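Local coordinates for protein L-iditol 2-dehydrogenase (Clostridium scindens, PDB 4OH1) that probably oxidises L-iditol and related sugar alcohols with NAD+, as a zinc-containing member of the alcohol dehydrogenase family, at residues G124-G129 and A134-S139. Residues are numbered along the deposited sequence; the frame is centred on the assembly and turned at random.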
ATOM      1  N   GLY A 124     -16.984 -23.912  -0.545  1.00 53.37           N
ATOM      2  CA  GLY A 124     -18.224 -24.491  -0.009  1.00 51.34           C
ATOM      3  C   GLY A 124     -19.101 -23.332   0.453  1.00 53.72           C
ATOM      4  O   GLY A 124     -18.570 -22.261   0.805  1.00 52.87           O
ATOM      5  N   TYR A 125     -20.433 -23.506   0.397  1.00 52.47           N
ATOM      6  CA  TYR A 125     -21.388 -22.502   0.881  1.00 51.22           C
ATOM      7  C   TYR A 125     -22.405 -23.153   1.793  1.00 51.26           C
ATOM      8  O   TYR A 125     -23.067 -24.070   1.379  1.00 54.28           O
ATOM      9  CB  TYR A 125     -22.132 -21.854  -0.278  1.00 52.51           C
ATOM     10  CG  TYR A 125     -21.257 -21.258  -1.366  1.00 54.41           C
ATOM     11  CD1 TYR A 125     -20.829 -19.955  -1.284  1.00 53.15           C
ATOM     12  CD2 TYR A 125     -20.877 -22.002  -2.482  1.00 56.43           C
ATOM     13  CE1 TYR A 125     -20.026 -19.373  -2.264  1.00 56.19           C
ATOM     14  CE2 TYR A 125     -20.059 -21.435  -3.480  1.00 60.03           C
ATOM     15  CZ  TYR A 125     -19.654 -20.107  -3.357  1.00 62.71           C
ATOM     16  OH  TYR A 125     -18.880 -19.508  -4.313  1.00 63.69           O
ATOM     17  N   ARG A 126     -22.524 -22.704   3.034  1.00 50.01           N
ATOM     18  CA  ARG A 126     -23.503 -23.277   3.951  1.00 52.23           C
ATOM     19  C   ARG A 126     -24.588 -22.218   4.124  1.00 51.72           C
ATOM     20  O   ARG A 126     -24.384 -21.215   4.817  1.00 45.30           O
ATOM     21  CB  ARG A 126     -22.889 -23.633   5.305  1.00 59.18           C
ATOM     22  CG  ARG A 126     -21.591 -24.457   5.253  1.00 65.99           C
ATOM     23  CD  ARG A 126     -21.787 -25.957   4.932  1.00 71.98           C
ATOM     24  NE  ARG A 126     -22.690 -26.660   5.869  1.00 86.86           N
ATOM     25  CZ  ARG A 126     -22.360 -27.361   6.981  1.00 88.36           C
ATOM     26  NH1 ARG A 126     -21.113 -27.518   7.434  1.00 79.53           N
ATOM     27  NH2 ARG A 126     -23.330 -27.929   7.682  1.00 90.68           N
HETATM   28  N   MSE A 127     -25.720 -22.435   3.448  1.00 48.18           N
HETATM   29  CA  MSE A 127     -26.779 -21.463   3.374  1.00 47.83           C
HETATM   30  C   MSE A 127     -27.975 -22.041   4.132  1.00 44.96           C
HETATM   31  O   MSE A 127     -28.883 -22.536   3.521  1.00 46.09           O
HETATM   32  CB  MSE A 127     -27.193 -21.181   1.913  1.00 49.46           C
HETATM   33  CG  MSE A 127     -26.098 -20.895   0.901  1.00 52.34           C
HETATM   34 SE   MSE A 127     -24.932 -19.438   1.455  0.75 56.28          SE
HETATM   35  CE  MSE A 127     -24.317 -18.644  -0.274  1.00 73.20           C
ATOM     36  N   ASN A 128     -27.928 -21.983   5.450  1.00 43.04           N
ATOM     37  CA  ASN A 128     -29.037 -22.376   6.293  1.00 44.47           C
ATOM     38  C   ASN A 128     -29.352 -21.380   7.323  1.00 43.88           C
ATOM     39  O   ASN A 128     -29.825 -21.718   8.373  1.00 45.18           O
ATOM     40  CB  ASN A 128     -28.688 -23.626   6.997  1.00 47.61           C
ATOM     41  CG  ASN A 128     -28.455 -24.701   6.052  1.00 48.66           C
ATOM     42  OD1 ASN A 128     -29.368 -25.169   5.384  1.00 53.06           O
ATOM     43  ND2 ASN A 128     -27.217 -25.055   5.901  1.00 51.40           N
ATOM     44  N   GLY A 129     -29.121 -20.121   6.999  1.00 42.29           N
ATOM     45  CA  GLY A 129     -29.403 -19.049   7.906  1.00 39.00           C
ATOM     46  C   GLY A 129     -30.806 -19.017   8.410  1.00 40.81           C
ATOM     47  O   GLY A 129     -31.019 -18.720   9.568  1.00 40.78           O
ATOM     48  N   ALA A 134     -28.398 -24.528  12.851  1.00 39.83           N
ATOM     49  CA  ALA A 134     -27.574 -24.750  11.669  1.00 42.90           C
ATOM     50  C   ALA A 134     -26.187 -25.153  12.084  1.00 40.05           C
ATOM     51  O   ALA A 134     -25.713 -24.702  13.128  1.00 39.69           O
ATOM     52  CB  ALA A 134     -27.518 -23.479  10.830  1.00 42.41           C
ATOM     53  N   VAL A 135     -25.531 -25.951  11.237  1.00 39.68           N
ATOM     54  CA  VAL A 135     -24.223 -26.493  11.511  1.00 39.47           C
ATOM     55  C   VAL A 135     -23.216 -25.892  10.550  1.00 38.69           C
ATOM     56  O   VAL A 135     -23.488 -25.733   9.351  1.00 39.95           O
ATOM     57  CB  VAL A 135     -24.218 -28.061  11.400  1.00 39.60           C
ATOM     58  CG1 VAL A 135     -22.802 -28.626  11.372  1.00 40.27           C
ATOM     59  CG2 VAL A 135     -24.960 -28.655  12.589  1.00 42.69           C
ATOM     60  N   TYR A 136     -22.028 -25.609  11.069  1.00 38.17           N
ATOM     61  CA  TYR A 136     -20.958 -25.021  10.290  1.00 36.45           C
ATOM     62  C   TYR A 136     -19.659 -25.652  10.774  1.00 37.90           C
ATOM     63  O   TYR A 136     -19.567 -26.125  11.902  1.00 37.07           O
ATOM     64  CB  TYR A 136     -20.903 -23.491  10.557  1.00 35.18           C
ATOM     65  CG  TYR A 136     -22.109 -22.705  10.095  1.00 36.51           C
ATOM     66  CD1 TYR A 136     -22.196 -22.170   8.803  1.00 37.11           C
ATOM     67  CD2 TYR A 136     -23.205 -22.558  10.919  1.00 38.23           C
ATOM     68  CE1 TYR A 136     -23.370 -21.480   8.369  1.00 36.43           C
ATOM     69  CE2 TYR A 136     -24.332 -21.869  10.506  1.00 37.61           C
ATOM     70  CZ  TYR A 136     -24.409 -21.329   9.248  1.00 37.03           C
ATOM     71  OH  TYR A 136     -25.576 -20.689   8.921  1.00 39.50           O
ATOM     72  N   HIS A 137     -18.615 -25.559   9.965  1.00 38.71           N
ATOM     73  CA  HIS A 137     -17.278 -25.960  10.409  1.00 41.23           C
ATOM     74  C   HIS A 137     -16.770 -24.918  11.383  1.00 39.75           C
ATOM     75  O   HIS A 137     -17.080 -23.736  11.242  1.00 40.53           O
ATOM     76  CB  HIS A 137     -16.348 -26.074   9.212  1.00 41.12           C
ATOM     77  CG  HIS A 137     -15.024 -26.657   9.546  1.00 41.99           C
ATOM     78  ND1 HIS A 137     -13.907 -25.879   9.747  1.00 42.51           N
ATOM     79  CD2 HIS A 137     -14.624 -27.938   9.691  1.00 42.64           C
ATOM     80  CE1 HIS A 137     -12.876 -26.654  10.030  1.00 41.62           C
ATOM     81  NE2 HIS A 137     -13.283 -27.911   9.989  1.00 40.90           N
HETATM   82  N   MSE A 138     -16.014 -25.338  12.377  1.00 38.79           N
HETATM   83  CA  MSE A 138     -15.517 -24.408  13.383  1.00 38.88           C
HETATM   84  C   MSE A 138     -14.787 -23.163  12.794  1.00 37.70           C
HETATM   85  O   MSE A 138     -14.865 -22.107  13.334  1.00 36.84           O
HETATM   86  CB  MSE A 138     -14.592 -25.158  14.346  1.00 40.93           C
HETATM   87  CG  MSE A 138     -13.331 -25.708  13.707  1.00 44.43           C
HETATM   88 SE   MSE A 138     -12.400 -27.032  14.886  0.75 50.42          SE
HETATM   89  CE  MSE A 138     -10.812 -27.344  13.723  1.00 48.88           C
ATOM     90  N   SER A 139     -14.111 -23.308  11.668  1.00 36.19           N
ATOM     91  CA  SER A 139     -13.488 -22.223  10.990  1.00 37.63           C
ATOM     92  C   SER A 139     -14.480 -21.158  10.543  1.00 36.87           C
ATOM     93  O   SER A 139     -14.084 -20.046  10.334  1.00 33.48           O
ATOM     94  CB  SER A 139     -12.731 -22.707   9.774  1.00 41.18           C
ATOM     95  OG  SER A 139     -13.612 -23.162   8.737  1.00 41.76           O
TER
HETATM   96  O   HOH W   1     -25.645 -19.788   6.488  1.00 39.80           O
HETATM   97  O   HOH W   2     -25.318 -24.389   7.722  1.00 58.15           O
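R126 and N128 face Y136 and A134 across two stretches that run roughly antiparallel, their end-to-end directions 145° apart. No direct hydrogen bond links 124-129 to 134-139; the strand 133-137 pairs instead with strand 35-44, and two waters bridge the gap. One water, in the plane of the Y136 ring, donates to R126 O (2.5 Å) and accepts from Y136 OH (2.6 Å); the phenol hydroxyl, carried out on a long flat side chain, reaches this loop carbonyl through it. The other accepts from N128 ND2 (2.7 Å) and donates to V135 O (2.8 Å) above one face of the Y136 ring, offset toward its rim. R126 CB packs obliquely at the CD1-CE1 side of the ring, 3.8 Å from Y136 CE1, while R126 O lies at its edge. Bends at chi2 (-77°) and chi3 (-57°) turn the arginine chain toward the V135-Y136 backbone. V135 O lies over one guanidinium face, 2.8 Å from R126 NH2 but at a poor angle for a hydrogen bond; E35 offers NH1 a long, weak ion pair. Small A134 lets N128 come close, CB to CB 4.0 Å. Here a loop is joined through water to a strand of the GroES-like domain characteristic of zinc-containing alcohol dehydrogenases, and G129 ends it near the zinc ligands H74 and E75.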